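Local coordinates for sugar phosphate isomerase/epimerase (Parabacteroides distasonis, PDB 3L23), which binds a magnesium ion in a xylose isomerase-like TIM barrel and probably acts as an isomerase or epimerase on sugar phosphates, at residues E14-Y20 with Y43-A49; I76-P82 with C122-P128; M130-H136 with D196-M202. One frame throughout, in Å; residues are numbered along the deposited sequence.

Contact 1. Residues E14-Y20 with Y43-A49; sequences EIGLQIY and YSKLELA. With EDO (1,2-ethanediol), chain F.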
loop_
_atom_site.group_PDB
_atom_site.type_symbol
_atom_site.label_atom_id
_atom_site.label_comp_id
_atom_site.label_asym_id
_atom_site.label_seq_id
_atom_site.Cartn_x
_atom_site.Cartn_y
_atom_site.Cartn_z
ATOM N N GLU A 14 -13.231 -13.425 -3.811
ATOM C CA GLU A 14 -12.884 -12.053 -4.112
ATOM C C GLU A 14 -11.409 -11.872 -3.822
ATOM O O GLU A 14 -10.990 -12.053 -2.677
ATOM C CB GLU A 14 -13.652 -11.125 -3.216
ATOM C CG GLU A 14 -15.093 -11.012 -3.577
ATOM C CD GLU A 14 -15.389 -9.620 -4.056
ATOM O OE1 GLU A 14 -15.011 -9.278 -5.225
ATOM O OE2 GLU A 14 -15.968 -8.864 -3.213
ATOM N N ILE A 15 -10.630 -11.489 -4.831
ATOM C CA ILE A 15 -9.189 -11.325 -4.697
ATOM C C ILE A 15 -8.741 -9.992 -5.263
ATOM O O ILE A 15 -9.111 -9.635 -6.376
ATOM C CB ILE A 15 -8.370 -12.502 -5.406
ATOM C CG1 ILE A 15 -8.900 -13.888 -5.006
ATOM C CG2 ILE A 15 -6.893 -12.419 -5.093
ATOM C CD1 ILE A 15 -8.315 -15.064 -5.778
ATOM N N GLY A 16 -7.968 -9.246 -4.476
ATOM C CA GLY A 16 -7.419 -8.004 -4.937
ATOM C C GLY A 16 -6.030 -8.129 -5.483
ATOM O O GLY A 16 -5.261 -9.019 -5.065
ATOM N N LEU A 17 -5.662 -7.197 -6.376
ATOM C CA LEU A 17 -4.309 -7.108 -6.949
ATOM C C LEU A 17 -3.753 -5.691 -6.891
ATOM O O LEU A 17 -4.410 -4.736 -7.349
ATOM C CB LEU A 17 -4.291 -7.531 -8.426
ATOM C CG LEU A 17 -2.979 -7.664 -9.194
ATOM C CD1 LEU A 17 -1.973 -8.652 -8.540
ATOM C CD2 LEU A 17 -3.206 -8.035 -10.686
ATOM N N GLN A 18 -2.528 -5.555 -6.386
ATOM C CA GLN A 18 -1.798 -4.306 -6.496
ATOM C C GLN A 18 -1.146 -4.364 -7.877
ATOM O O GLN A 18 -0.264 -5.200 -8.164
ATOM C CB GLN A 18 -0.804 -4.153 -5.344
ATOM C CG GLN A 18 0.319 -3.159 -5.512
ATOM C CD GLN A 18 -0.096 -1.798 -6.018
ATOM O OE1 GLN A 18 0.168 -1.475 -7.164
ATOM N NE2 GLN A 18 -0.727 -0.976 -5.156
ATOM N N ILE A 19 -1.597 -3.489 -8.762
ATOM C CA ILE A 19 -1.192 -3.601 -10.161
ATOM C C ILE A 19 0.302 -3.383 -10.451
ATOM O O ILE A 19 0.786 -3.762 -11.537
ATOM C CB ILE A 19 -2.029 -2.673 -11.088
ATOM C CG1 ILE A 19 -1.755 -1.192 -10.833
ATOM C CG2 ILE A 19 -3.535 -2.988 -10.930
ATOM C CD1 ILE A 19 -2.569 -0.215 -11.787
ATOM N N TYR A 20 1.034 -2.774 -9.528
ATOM C CA TYR A 20 2.482 -2.640 -9.712
ATOM C C TYR A 20 3.144 -4.019 -9.876
ATOM O O TYR A 20 4.182 -4.136 -10.471
ATOM C CB TYR A 20 3.084 -1.940 -8.494
ATOM C CG TYR A 20 4.502 -1.452 -8.630
ATOM C CD1 TYR A 20 4.813 -0.390 -9.452
ATOM C CD2 TYR A 20 5.501 -1.975 -7.841
ATOM C CE1 TYR A 20 6.117 0.088 -9.536
ATOM C CE2 TYR A 20 6.795 -1.516 -7.917
ATOM C CZ TYR A 20 7.102 -0.490 -8.749
ATOM O OH TYR A 20 8.404 -0.002 -8.809
ATOM N N TYR A 43 -8.877 -12.290 -10.360
ATOM C CA TYR A 43 -8.889 -11.062 -9.585
ATOM C C TYR A 43 -10.152 -10.253 -9.841
ATOM O O TYR A 43 -10.639 -10.215 -10.939
ATOM C CB TYR A 43 -7.659 -10.200 -9.924
ATOM C CG TYR A 43 -6.373 -10.859 -9.535
ATOM C CD1 TYR A 43 -5.924 -10.822 -8.215
ATOM C CD2 TYR A 43 -5.622 -11.597 -10.450
ATOM C CE1 TYR A 43 -4.768 -11.462 -7.836
ATOM C CE2 TYR A 43 -4.427 -12.259 -10.043
ATOM C CZ TYR A 43 -4.002 -12.148 -8.733
ATOM O OH TYR A 43 -2.839 -12.775 -8.271
ATOM N N SER A 44 -10.637 -9.547 -8.820
ATOM C CA SER A 44 -11.817 -8.698 -8.978
ATOM C C SER A 44 -11.670 -7.238 -8.543
ATOM O O SER A 44 -12.469 -6.388 -8.950
ATOM C CB SER A 44 -12.952 -9.339 -8.178
ATOM O OG SER A 44 -12.536 -9.406 -6.818
ATOM N N LYS A 45 -10.666 -6.980 -7.713
ATOM C CA LYS A 45 -10.423 -5.711 -7.077
ATOM C C LYS A 45 -8.993 -5.231 -7.339
ATOM O O LYS A 45 -8.031 -6.009 -7.268
ATOM C CB LYS A 45 -10.664 -5.850 -5.553
ATOM C CG LYS A 45 -12.121 -6.112 -5.214
ATOM C CD LYS A 45 -12.330 -6.783 -3.860
ATOM C CE LYS A 45 -12.008 -5.867 -2.686
ATOM N NZ LYS A 45 -12.448 -6.481 -1.348
ATOM N N LEU A 46 -8.841 -3.949 -7.634
ATOM C CA LEU A 46 -7.530 -3.368 -7.953
ATOM C C LEU A 46 -7.105 -2.322 -6.943
ATOM O O LEU A 46 -7.940 -1.576 -6.468
ATOM C CB LEU A 46 -7.569 -2.695 -9.298
ATOM C CG LEU A 46 -7.912 -3.595 -10.488
ATOM C CD1 LEU A 46 -7.922 -2.725 -11.764
ATOM C CD2 LEU A 46 -6.985 -4.823 -10.624
ATOM N N GLU A 47 -5.819 -2.323 -6.609
ATOM C CA GLU A 47 -5.180 -1.195 -5.975
ATOM C C GLU A 47 -4.211 -0.653 -7.012
ATOM O O GLU A 47 -3.360 -1.405 -7.555
ATOM C CB GLU A 47 -4.443 -1.610 -4.739
ATOM C CG GLU A 47 -3.783 -0.422 -3.997
ATOM C CD GLU A 47 -3.163 -0.924 -2.722
ATOM O OE1 GLU A 47 -2.159 -1.676 -2.825
ATOM O OE2 GLU A 47 -3.700 -0.601 -1.632
ATOM N N LEU A 48 -4.358 0.642 -7.310
ATOM C CA LEU A 48 -3.558 1.310 -8.331
ATOM C C LEU A 48 -2.134 1.617 -7.851
ATOM O O LEU A 48 -1.855 1.647 -6.647
ATOM C CB LEU A 48 -4.228 2.622 -8.738
ATOM C CG LEU A 48 -5.690 2.594 -9.144
ATOM C CD1 LEU A 48 -6.180 4.029 -9.444
ATOM C CD2 LEU A 48 -5.897 1.647 -10.349
ATOM N N ALA A 49 -1.251 1.804 -8.823
ATOM C CA ALA A 49 0.046 2.407 -8.628
ATOM C C ALA A 49 0.222 3.263 -9.833
ATOM O O ALA A 49 -0.465 3.066 -10.853
ATOM C CB ALA A 49 1.142 1.376 -8.573
HETATM C C1 EDO F . -9.811 -8.853 -1.562
HETATM O O1 EDO F . -9.765 -7.446 -1.246
HETATM C C2 EDO F . -10.713 -9.587 -0.585
HETATM O O2 EDO F . -12.027 -9.089 -0.768
HETATM O O HOH W 1 -15.557 -6.763 -1.666
#
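Leu17 lies over one face of the Tyr43 ring: its CD2 sits 4.2 Å above the plane near the centre, and its CB makes an off-centre CH-pi contact, with Leu17 CB 3.7 Å from Tyr43 CD1. Ile15 CG2 approaches the same ring obliquely, and Gly16 O meets its edge. Beyond the ring, Tyr43 OH bonds Val289 O. On the sheet face bearing Gln18 and Glu47, the Gln18 chain bends at chi2 (48°), bringing its amide to the neighbouring strand, where NE2 donates to Glu47 OE1 (2.8 Å) and Leu48 O (3.2 Å). The amide is thus held at both ends, since Gln18 OE1 accepts from Tyr20 N at 2.8 Å. Glu47 OE1 also bonds the magnesium ligand His242. At the opposite end Ser44 OG donates to Glu14 OE1 (2.9 Å). Lys45 NZ salt-bridges Asp271, donates to both oxygens of a 1,2-ethanediol probably from the crystallisation liquor, and reaches Glu14 OE2 through a water. Backbone bonds from Leu17 N to Lys45 O (2.8 Å) and Glu47 N to Leu17 O (2.9 Å) fix the parallel register. Strand 16-18, joined to strand 45-52 through helix 31-40 as a beta-alpha-beta unit, also bonds Val274 of the last strand, 272-274, closing the TIM barrel.

Contact 2. Residues I76-P82 with C122-P128; sequences ISSHVNP and CKYLIQP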
loop_
_atom_site.group_PDB
_atom_site.type_symbol
_atom_site.label_atom_id
_atom_site.label_comp_id
_atom_site.label_asym_id
_atom_site.label_seq_id
_atom_site.Cartn_x
_atom_site.Cartn_y
_atom_site.Cartn_z
ATOM N N ILE A 76 -10.498 -0.126 -5.955
ATOM C CA ILE A 76 -10.777 -0.005 -4.523
ATOM C C ILE A 76 -9.779 0.886 -3.804
ATOM O O ILE A 76 -10.120 1.562 -2.835
ATOM C CB ILE A 76 -10.694 -1.412 -3.858
ATOM C CG1 ILE A 76 -11.694 -2.372 -4.505
ATOM C CG2 ILE A 76 -10.886 -1.375 -2.307
ATOM C CD1 ILE A 76 -13.134 -1.891 -4.498
ATOM N N SER A 77 -8.532 0.885 -4.265
ATOM C CA SER A 77 -7.475 1.556 -3.558
ATOM C C SER A 77 -6.431 2.084 -4.522
ATOM O O SER A 77 -6.398 1.727 -5.702
ATOM C CB SER A 77 -6.850 0.571 -2.558
ATOM O OG SER A 77 -5.845 1.152 -1.772
ATOM N N SER A 78 -5.604 2.977 -4.018
ATOM C CA SER A 78 -4.523 3.568 -4.810
ATOM C C SER A 78 -3.338 3.969 -3.936
ATOM O O SER A 78 -3.532 4.559 -2.881
ATOM C CB SER A 78 -5.038 4.793 -5.582
ATOM O OG SER A 78 -4.056 5.413 -6.403
ATOM N N HIS A 79 -2.130 3.675 -4.440
ATOM C CA HIS A 79 -0.854 4.038 -3.850
ATOM C C HIS A 79 -0.324 5.284 -4.482
ATOM O O HIS A 79 -0.097 5.334 -5.671
ATOM C CB HIS A 79 0.199 2.951 -4.046
ATOM C CG HIS A 79 0.165 1.905 -3.002
ATOM N ND1 HIS A 79 1.234 1.072 -2.752
ATOM C CD2 HIS A 79 -0.799 1.564 -2.123
ATOM C CE1 HIS A 79 0.921 0.260 -1.761
ATOM N NE2 HIS A 79 -0.306 0.530 -1.365
ATOM N N VAL A 80 -0.089 6.303 -3.668
ATOM C CA VAL A 80 0.408 7.548 -4.169
ATOM C C VAL A 80 1.447 8.112 -3.199
ATOM O O VAL A 80 1.371 7.877 -1.999
ATOM C CB VAL A 80 -0.728 8.584 -4.344
ATOM C CG1 VAL A 80 -1.765 8.079 -5.378
ATOM C CG2 VAL A 80 -1.385 8.903 -2.981
ATOM N N ASN A 81 2.413 8.847 -3.716
ATOM C CA ASN A 81 3.414 9.476 -2.865
ATOM C C ASN A 81 3.518 10.977 -3.149
ATOM O O ASN A 81 3.613 11.349 -4.326
ATOM C CB ASN A 81 4.793 8.873 -3.147
ATOM C CG ASN A 81 4.976 7.509 -2.564
ATOM O OD1 ASN A 81 4.905 7.283 -1.317
ATOM N ND2 ASN A 81 5.197 6.561 -3.466
ATOM N N PRO A 82 3.502 11.835 -2.112
ATOM C CA PRO A 82 3.689 13.272 -2.340
ATOM C C PRO A 82 4.899 13.669 -3.173
ATOM O O PRO A 82 6.028 13.195 -2.943
ATOM C CB PRO A 82 3.827 13.839 -0.916
ATOM C CG PRO A 82 3.010 12.908 -0.097
ATOM C CD PRO A 82 3.195 11.561 -0.692
ATOM N N CYS A 122 -12.589 5.750 -5.556
ATOM C CA CYS A 122 -11.627 4.950 -4.872
ATOM C C CYS A 122 -11.884 5.006 -3.357
ATOM O O CYS A 122 -12.015 6.105 -2.764
ATOM C CB CYS A 122 -10.263 5.476 -5.311
ATOM S SG CYS A 122 -8.996 4.414 -5.058
ATOM N N LYS A 123 -12.025 3.851 -2.720
ATOM C CA LYS A 123 -12.335 3.804 -1.281
ATOM C C LYS A 123 -11.167 4.195 -0.366
ATOM O O LYS A 123 -11.379 4.882 0.661
ATOM C CB LYS A 123 -12.878 2.418 -0.910
ATOM C CG LYS A 123 -13.030 2.215 0.583
ATOM C CD LYS A 123 -13.771 0.971 0.924
ATOM C CE LYS A 123 -14.012 0.907 2.425
ATOM N NZ LYS A 123 -14.960 -0.178 2.798
ATOM N N TYR A 124 -9.971 3.687 -0.701
ATOM C CA TYR A 124 -8.743 3.958 0.029
ATOM C C TYR A 124 -7.730 4.739 -0.804
ATOM O O TYR A 124 -7.548 4.446 -1.978
ATOM C CB TYR A 124 -8.087 2.651 0.441
ATOM C CG TYR A 124 -8.965 1.672 1.204
ATOM C CD1 TYR A 124 -9.171 1.819 2.545
ATOM C CD2 TYR A 124 -9.519 0.572 0.567
ATOM C CE1 TYR A 124 -9.919 0.919 3.262
ATOM C CE2 TYR A 124 -10.293 -0.344 1.265
ATOM C CZ TYR A 124 -10.478 -0.170 2.614
ATOM O OH TYR A 124 -11.253 -1.068 3.310
ATOM N N LEU A 125 -7.062 5.689 -0.147
ATOM C CA LEU A 125 -5.935 6.453 -0.701
ATOM C C LEU A 125 -4.790 6.272 0.295
ATOM O O LEU A 125 -4.922 6.619 1.479
ATOM C CB LEU A 125 -6.316 7.924 -0.869
ATOM C CG LEU A 125 -5.321 8.778 -1.647
ATOM C CD1 LEU A 125 -5.042 8.235 -3.036
ATOM C CD2 LEU A 125 -5.792 10.258 -1.700
ATOM N N ILE A 126 -3.676 5.712 -0.185
ATOM C CA ILE A 126 -2.615 5.180 0.686
ATOM C C ILE A 126 -1.226 5.644 0.233
ATOM O O ILE A 126 -0.911 5.613 -0.948
ATOM C CB ILE A 126 -2.662 3.637 0.718
ATOM C CG1 ILE A 126 -3.972 3.141 1.350
ATOM C CG2 ILE A 126 -1.448 3.046 1.448
ATOM C CD1 ILE A 126 -4.310 1.645 1.276
ATOM N N GLN A 127 -0.427 6.123 1.188
ATOM C CA GLN A 127 0.989 6.465 0.988
ATOM C C GLN A 127 1.824 5.231 1.324
ATOM O O GLN A 127 1.725 4.720 2.442
ATOM C CB GLN A 127 1.417 7.615 1.877
ATOM C CG GLN A 127 2.887 7.911 1.723
ATOM C CD GLN A 127 3.273 9.158 2.431
ATOM O OE1 GLN A 127 2.455 10.090 2.551
ATOM N NE2 GLN A 127 4.527 9.217 2.903
ATOM N N PRO A 128 2.588 4.708 0.349
ATOM C CA PRO A 128 3.396 3.479 0.590
ATOM C C PRO A 128 4.868 3.641 0.896
ATOM O O PRO A 128 5.509 2.644 1.232
ATOM C CB PRO A 128 3.241 2.747 -0.732
ATOM C CG PRO A 128 3.309 3.873 -1.733
ATOM C CD PRO A 128 2.590 5.057 -1.087
#
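The His79 ring carries Pro128 over one face, with Pro128 CB 3.3 Å from His79 ND1, while Ile126 CG2 approaches obliquely near His79 CD2 (3.9 Å). Pro128 and His79 run past each other in opposite directions, and the imidazole has two aromatic neighbours as well, both magnesium ligands: His242 meets it with planes about 15° apart, His165 edge-to-face. Pro128 O in turn accepts a bond from His165 ND1. His79 NE2 bonds Glu214 OE1, which would fix the ring's rotation. At the other end of the pair, the Tyr124 ring has the CG of its sequence neighbour Lys123 above one face, near the centre, and Ile76 CG2 in plane at its edge, 3.7 Å from Tyr124 CD2; Tyr124 OH goes on to Asp271. Asn81 OD1 comes near Gln127 CG and lies 3.2 Å from Pro128 CD, while Gln127 NE2 bonds Met129 O. Between these ends two neighbouring parallel strands of the TIM barrel run at 23°. Tyr124 N donates to Ile76 O, Ile126 N to Ser78 O (2.9 Å) and Val80 N to Ile126 O (2.9 Å), whereas Ser78 N to Tyr124 O is weak and bent. Helix 103-119 lies between the two strands in sequence and packs on the face bearing Ser78 and Leu125, and on Val80 just beyond the strand; there Val80 CG2 meets Leu125 CD1 at 3.7 Å and Ser78 OG bonds His117. The other face, carrying Ser77, His79, Tyr124 and Ile126, turns into the barrel. The Ser77 hydroxyl, turned away from its own N (chi1 -177°), lies over the neighbouring strand, 3.4 Å from Ile126 CD1, and bonds Glu47.

Contact 3. Residues M130-H136 with D196-M202; sequences MPTITTH and DQIYDLM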
loop_
_atom_site.group_PDB
_atom_site.type_symbol
_atom_site.label_atom_id
_atom_site.label_comp_id
_atom_site.label_asym_id
_atom_site.label_seq_id
_atom_site.Cartn_x
_atom_site.Cartn_y
_atom_site.Cartn_z
HETATM N N MSE A 130 8.045 5.475 3.133
HETATM C CA MSE A 130 8.366 6.184 4.357
HETATM C C MSE A 130 9.155 7.467 4.082
HETATM O O MSE A 130 10.144 7.459 3.305
HETATM C CB MSE A 130 9.209 5.278 5.284
HETATM C CG MSE A 130 9.194 5.745 6.712
HETATM SE SE MSE A 130 10.385 4.716 7.859
HETATM C CE MSE A 130 11.948 5.370 7.364
ATOM N N PRO A 131 8.724 8.611 4.696
ATOM C CA PRO A 131 9.588 9.783 4.679
ATOM C C PRO A 131 10.890 9.531 5.429
ATOM O O PRO A 131 11.060 8.512 6.091
ATOM C CB PRO A 131 8.766 10.875 5.407
ATOM C CG PRO A 131 7.402 10.396 5.460
ATOM C CD PRO A 131 7.443 8.881 5.378
ATOM N N THR A 132 11.816 10.448 5.283
ATOM C CA THR A 132 13.036 10.379 6.063
ATOM C C THR A 132 12.726 10.510 7.559
ATOM O O THR A 132 12.212 11.552 7.987
ATOM C CB THR A 132 13.975 11.519 5.664
ATOM O OG1 THR A 132 14.290 11.394 4.271
ATOM C CG2 THR A 132 15.264 11.507 6.487
ATOM N N ILE A 133 13.039 9.468 8.337
ATOM C CA ILE A 133 12.852 9.469 9.784
ATOM C C ILE A 133 14.091 8.835 10.459
ATOM O O ILE A 133 14.342 7.629 10.260
ATOM C CB ILE A 133 11.613 8.694 10.227
ATOM C CG1 ILE A 133 10.329 9.277 9.584
ATOM C CG2 ILE A 133 11.527 8.686 11.759
ATOM C CD1 ILE A 133 9.056 8.396 9.711
ATOM N N THR A 134 14.854 9.641 11.189
ATOM C CA THR A 134 16.021 9.160 11.945
ATOM C C THR A 134 15.992 9.463 13.445
ATOM O O THR A 134 16.910 9.049 14.189
ATOM C CB THR A 134 17.314 9.723 11.350
ATOM O OG1 THR A 134 17.337 11.139 11.489
ATOM C CG2 THR A 134 17.413 9.376 9.878
ATOM N N THR A 135 14.996 10.226 13.883
ATOM C CA THR A 135 14.905 10.683 15.265
ATOM C C THR A 135 13.432 10.617 15.700
ATOM O O THR A 135 12.527 10.571 14.864
ATOM C CB THR A 135 15.400 12.134 15.466
ATOM O OG1 THR A 135 14.526 13.054 14.764
ATOM C CG2 THR A 135 16.869 12.326 15.012
ATOM N N HIS A 136 13.217 10.657 17.019
ATOM C CA HIS A 136 11.875 10.682 17.585
ATOM C C HIS A 136 11.163 11.941 17.086
ATOM O O HIS A 136 10.041 11.886 16.706
ATOM C CB HIS A 136 11.898 10.656 19.141
ATOM C CG HIS A 136 12.319 9.338 19.732
ATOM N ND1 HIS A 136 13.632 9.033 20.044
ATOM C CD2 HIS A 136 11.589 8.246 20.089
ATOM C CE1 HIS A 136 13.690 7.805 20.546
ATOM N NE2 HIS A 136 12.463 7.307 20.586
ATOM N N ASP A 196 13.085 2.822 19.985
ATOM C CA ASP A 196 11.724 2.490 19.599
ATOM C C ASP A 196 11.630 2.261 18.116
ATOM O O ASP A 196 12.208 3.033 17.355
ATOM C CB ASP A 196 10.826 3.659 19.942
ATOM C CG ASP A 196 10.860 3.985 21.390
ATOM O OD1 ASP A 196 10.366 3.146 22.169
ATOM O OD2 ASP A 196 11.405 5.059 21.762
ATOM N N GLN A 197 10.858 1.250 17.697
ATOM C CA GLN A 197 10.627 1.042 16.292
ATOM C C GLN A 197 9.794 2.198 15.743
ATOM O O GLN A 197 8.791 2.603 16.349
ATOM C CB GLN A 197 9.922 -0.297 16.036
ATOM C CG GLN A 197 10.786 -1.501 16.462
ATOM C CD GLN A 197 10.183 -2.850 16.138
ATOM O OE1 GLN A 197 10.904 -3.761 15.709
ATOM N NE2 GLN A 197 8.846 -2.978 16.308
ATOM N N ILE A 198 10.189 2.696 14.579
ATOM C CA ILE A 198 9.432 3.779 13.920
ATOM C C ILE A 198 7.960 3.448 13.789
ATOM O O ILE A 198 7.116 4.283 14.077
ATOM C CB ILE A 198 10.079 4.179 12.544
ATOM C CG1 ILE A 198 11.429 4.834 12.768
ATOM C CG2 ILE A 198 9.165 5.137 11.745
ATOM C CD1 ILE A 198 12.319 4.831 11.529
ATOM N N TYR A 199 7.616 2.232 13.358
ATOM C CA TYR A 199 6.211 1.866 13.177
ATOM C C TYR A 199 5.393 2.005 14.474
ATOM O O TYR A 199 4.203 2.421 14.444
ATOM C CB TYR A 199 6.144 0.437 12.642
ATOM C CG TYR A 199 4.846 0.032 11.965
ATOM C CD1 TYR A 199 4.472 0.579 10.732
ATOM C CD2 TYR A 199 3.991 -0.897 12.553
ATOM C CE1 TYR A 199 3.292 0.199 10.115
ATOM C CE2 TYR A 199 2.818 -1.277 11.926
ATOM C CZ TYR A 199 2.472 -0.734 10.735
ATOM O OH TYR A 199 1.299 -1.080 10.097
ATOM N N ASP A 200 5.989 1.599 15.593
ATOM C CA ASP A 200 5.339 1.768 16.911
ATOM C C ASP A 200 5.079 3.231 17.241
ATOM O O ASP A 200 4.037 3.549 17.793
ATOM C CB ASP A 200 6.124 1.054 17.989
ATOM C CG ASP A 200 6.155 -0.422 17.745
ATOM O OD1 ASP A 200 5.134 -0.915 17.244
ATOM O OD2 ASP A 200 7.158 -1.090 18.015
ATOM N N LEU A 201 6.000 4.119 16.877
ATOM C CA LEU A 201 5.796 5.541 17.055
ATOM C C LEU A 201 4.677 6.037 16.133
ATOM O O LEU A 201 3.899 6.924 16.514
ATOM C CB LEU A 201 7.091 6.331 16.804
ATOM C CG LEU A 201 8.295 6.003 17.701
ATOM C CD1 LEU A 201 9.537 6.720 17.201
ATOM C CD2 LEU A 201 7.975 6.301 19.172
HETATM N N MSE A 202 4.577 5.473 14.924
HETATM C CA MSE A 202 3.532 5.897 13.992
HETATM C C MSE A 202 2.159 5.537 14.530
HETATM O O MSE A 202 1.229 6.345 14.470
HETATM C CB MSE A 202 3.745 5.287 12.599
HETATM C CG MSE A 202 4.914 5.912 11.850
HETATM SE SE MSE A 202 4.957 5.007 10.086
HETATM C CE MSE A 202 6.281 6.160 9.282
#
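His136 NE2 donates to Asp196 OD2 over 2.7 Å, with an N-H...O angle of 163°. The carboxylate oxygen lies in the imidazole plane and offers its anti lone pair, while the ring and carboxylate planes stand 78° apart. Leu201 CD1 approaches the same ring obliquely, 3.9 Å from His136 CD2, so an apolar branch adjoins the polar bond. The rest of the contact is hydrophobic. Ile133 crosses Ile198 obliquely: Ile133 CD1 touches Ile198 CG2 at 3.8 Å, while Ile198 CD1 rests 3.7 Å from Ile133 O. Met202, a selenomethionine, stays extended beyond CG (chi3 171°), and this carries its CE to Ile133 CD1 (3.6 Å) and to CG of selenomethionine Met130 (3.9 Å). Met130 bends at chi3, and its SE lies 4.1 Å from Ile198 CG2. The 130-136 loop leads from strand 124-127 into helix 136-155, whose start Thr135 caps, and packs against the start of helix 198-205, with Gln197 at its N-cap position. Val174 of the short antiparallel pair 173-174/196-197 touches His136, Ile198 and Leu201, Ala139 of helix 136-155 adjoins Ile133 and Leu201, and Tyr164 of strand 162-165 meets both selenomethionines.

How the contacts relate
Contacts 1 and 2 are consecutive strand pairs of one barrel, their centres 12 Å apart, because strands 45-52 and 74-79 are themselves neighbours. They meet directly: Glu47 OE2 lies 2.8 Å from Ser77 OG and Leu48 N 2.8 Å from Ser77 O, both probable hydrogen bonds. Both border, as second-shell neighbours, the magnesium site formed by His165, Asp216, His242 and Glu275: the side chain of Gln18 comes within about 6 Å of the ion and that of His79 within about 5 Å. Contact 3 adjoins contact 2 in sequence but is centred 20 Å from it and 28 Å from contact 1, on the opposite side of the chain's centre from the latter; the Met130 side chain is about 12 Å from the ion.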